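Local coordinates for peptide synthase (Silicibacter pomeroyi DSS-3, PDB 2QTP), which is of unknown function but may have a role in amino-acid metabolism, at residues L62-C66 against V165-V169. Residues are numbered along the deposited sequence; the frame is centred on the assembly and turned at random.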
ATOM      1  N   LEU A  62      -1.322  -8.394   1.390  1.00 65.27           N
ATOM      2  CA  LEU A  62      -0.246  -7.563   0.864  1.00 65.10           C
ATOM      3  C   LEU A  62       0.983  -7.602   1.770  1.00 65.91           C
ATOM      4  O   LEU A  62       2.131  -7.608   1.286  1.00 64.11           O
ATOM      5  CB  LEU A  62      -0.734  -6.129   0.614  1.00 64.54           C
ATOM      6  CG  LEU A  62      -1.886  -5.920  -0.382  1.00 64.53           C
ATOM      7  CD1 LEU A  62      -2.483  -4.449  -0.393  1.00 55.84           C
ATOM      8  CD2 LEU A  62      -1.497  -6.378  -1.798  1.00 61.52           C
ATOM      9  N   GLY A  63       0.769  -7.670   3.080  1.00 65.69           N
ATOM     10  CA  GLY A  63       1.904  -7.818   4.004  1.00 66.74           C
ATOM     11  C   GLY A  63       2.682  -9.120   3.768  1.00 66.77           C
ATOM     12  O   GLY A  63       3.897  -9.139   3.833  1.00 68.65           O
ATOM     13  N   GLU A  64       1.960 -10.199   3.492  1.00 67.38           N
ATOM     14  CA  GLU A  64       2.538 -11.497   3.179  1.00 68.07           C
ATOM     15  C   GLU A  64       3.272 -11.454   1.836  1.00 67.80           C
ATOM     16  O   GLU A  64       4.341 -12.049   1.714  1.00 66.31           O
ATOM     17  CB  GLU A  64       1.447 -12.580   3.150  1.00 69.12           C
ATOM     18  CG  GLU A  64       1.887 -13.955   2.561  1.00 75.96           C
ATOM     19  CD  GLU A  64       2.895 -14.717   3.441  1.00 92.94           C
ATOM     20  OE1 GLU A  64       2.868 -14.537   4.681  1.00100.70           O
ATOM     21  OE2 GLU A  64       3.705 -15.517   2.898  1.00 97.55           O
ATOM     22  N   ARG A  65       2.709 -10.775   0.836  1.00 65.06           N
ATOM     23  CA  ARG A  65       3.396 -10.643  -0.456  1.00 66.14           C
ATOM     24  C   ARG A  65       4.717  -9.909  -0.290  1.00 67.02           C
ATOM     25  O   ARG A  65       5.725 -10.289  -0.899  1.00 65.89           O
ATOM     26  CB  ARG A  65       2.532  -9.941  -1.518  1.00 66.68           C
ATOM     27  CG  ARG A  65       1.252 -10.691  -1.899  1.00 74.33           C
ATOM     28  CD  ARG A  65       1.490 -12.100  -2.486  1.00 83.53           C
ATOM     29  NE  ARG A  65       2.259 -12.009  -3.723  1.00 89.00           N
ATOM     30  CZ  ARG A  65       1.748 -11.945  -4.958  1.00 91.51           C
ATOM     31  NH1 ARG A  65       0.430 -12.010  -5.181  1.00 84.90           N
ATOM     32  NH2 ARG A  65       2.590 -11.833  -5.989  1.00 88.98           N
ATOM     33  N   CYS A  66       4.732  -8.885   0.561  1.00 66.27           N
ATOM     34  CA  CYS A  66       5.970  -8.143   0.856  1.00 66.89           C
ATOM     35  C   CYS A  66       7.077  -9.024   1.404  1.00 67.03           C
ATOM     36  O   CYS A  66       8.198  -8.997   0.902  1.00 69.27           O
ATOM     37  CB  CYS A  66       5.706  -7.003   1.842  1.00 67.58           C
ATOM     38  SG  CYS A  66       5.046  -5.538   1.100  1.00 70.26           S
ATOM     39  N   VAL A 165      -4.672   0.075  -2.902  1.00 65.09           N
ATOM     40  CA  VAL A 165      -4.206  -0.070  -1.520  1.00 65.77           C
ATOM     41  C   VAL A 165      -2.774  -0.641  -1.539  1.00 64.27           C
ATOM     42  O   VAL A 165      -2.514  -1.547  -2.275  1.00 63.83           O
ATOM     43  CB  VAL A 165      -5.142  -1.063  -0.788  1.00 67.23           C
ATOM     44  CG1 VAL A 165      -4.777  -1.153   0.699  1.00 66.45           C
ATOM     45  CG2 VAL A 165      -6.625  -0.654  -1.025  1.00 63.23           C
ATOM     46  N   ALA A 166      -1.890  -0.131  -0.696  1.00 64.32           N
ATOM     47  CA  ALA A 166      -0.506  -0.541  -0.627  1.00 63.35           C
ATOM     48  C   ALA A 166      -0.031  -0.809   0.804  1.00 62.86           C
ATOM     49  O   ALA A 166      -0.411  -0.114   1.752  1.00 63.21           O
ATOM     50  CB  ALA A 166       0.407   0.545  -1.284  1.00 61.59           C
ATOM     51  N   VAL A 167       0.807  -1.843   0.941  1.00 64.06           N
ATOM     52  CA  VAL A 167       1.542  -2.149   2.177  1.00 59.95           C
ATOM     53  C   VAL A 167       3.035  -2.252   1.820  1.00 63.88           C
ATOM     54  O   VAL A 167       3.409  -2.899   0.823  1.00 60.92           O
ATOM     55  CB  VAL A 167       1.044  -3.460   2.810  1.00 64.82           C
ATOM     56  CG1 VAL A 167       1.970  -3.907   3.938  1.00 58.31           C
ATOM     57  CG2 VAL A 167      -0.463  -3.312   3.278  1.00 56.06           C
ATOM     58  N   ALA A 168       3.887  -1.610   2.617  1.00 61.70           N
ATOM     59  CA  ALA A 168       5.329  -1.611   2.390  1.00 60.42           C
ATOM     60  C   ALA A 168       6.043  -2.098   3.645  1.00 62.88           C
ATOM     61  O   ALA A 168       5.534  -1.925   4.756  1.00 61.18           O
ATOM     62  CB  ALA A 168       5.805  -0.213   2.033  1.00 59.72           C
ATOM     63  N   VAL A 169       7.208  -2.707   3.436  1.00 61.90           N
ATOM     64  CA  VAL A 169       8.084  -3.237   4.465  1.00 64.48           C
ATOM     65  C   VAL A 169       9.525  -2.986   3.992  1.00 64.76           C
ATOM     66  O   VAL A 169       9.792  -2.994   2.787  1.00 65.36           O
ATOM     67  CB  VAL A 169       7.851  -4.776   4.667  1.00 65.35           C
ATOM     68  CG1 VAL A 169       8.691  -5.304   5.810  1.00 69.34           C
ATOM     69  CG2 VAL A 169       6.366  -5.078   4.951  1.00 66.11           C
TER
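V167 rises from strand 162-171 into the side of helix 49-70, where L62, G63 and C66 receive it. Its two methyls divide the work: CG2 lies 3.9 Å from L62 CB, while CG1, set anti to the backbone N (chi1 170°), comes up under the helix backbone, 3.9 Å from G63 CA, and so packs on the main chain of the helix.

L62 reaches past V167 toward the start of the strand segment. Its CD1 stops 3.5 Å from V165 O, and the same methyl brushes V165 CG1 at 4.2 Å. One turn later C66 stands over the far part of the segment. Its SG, anti to its own carbonyl carbon (chi1 -81°), reaches across to sit 3.1 Å from V167 O, and its CB rests on V169 CG2 at 3.7 Å. V167 therefore fits between two residues a helical turn apart, and no hydrogen bond ties the two segments.

The helix runs over the strand at 39°, with the short axes 7.7 Å apart at closest approach. A166 and A168 point their CB atoms to the other side of the sheet, onto V133 of strand 131-135. Strand 162-171 is flanked by antiparallel strands 21-37 and 79-86, and the contact belongs to the buried helix-on-sheet layer of this alpha+beta variant of the Bacillus chorismate mutase fold.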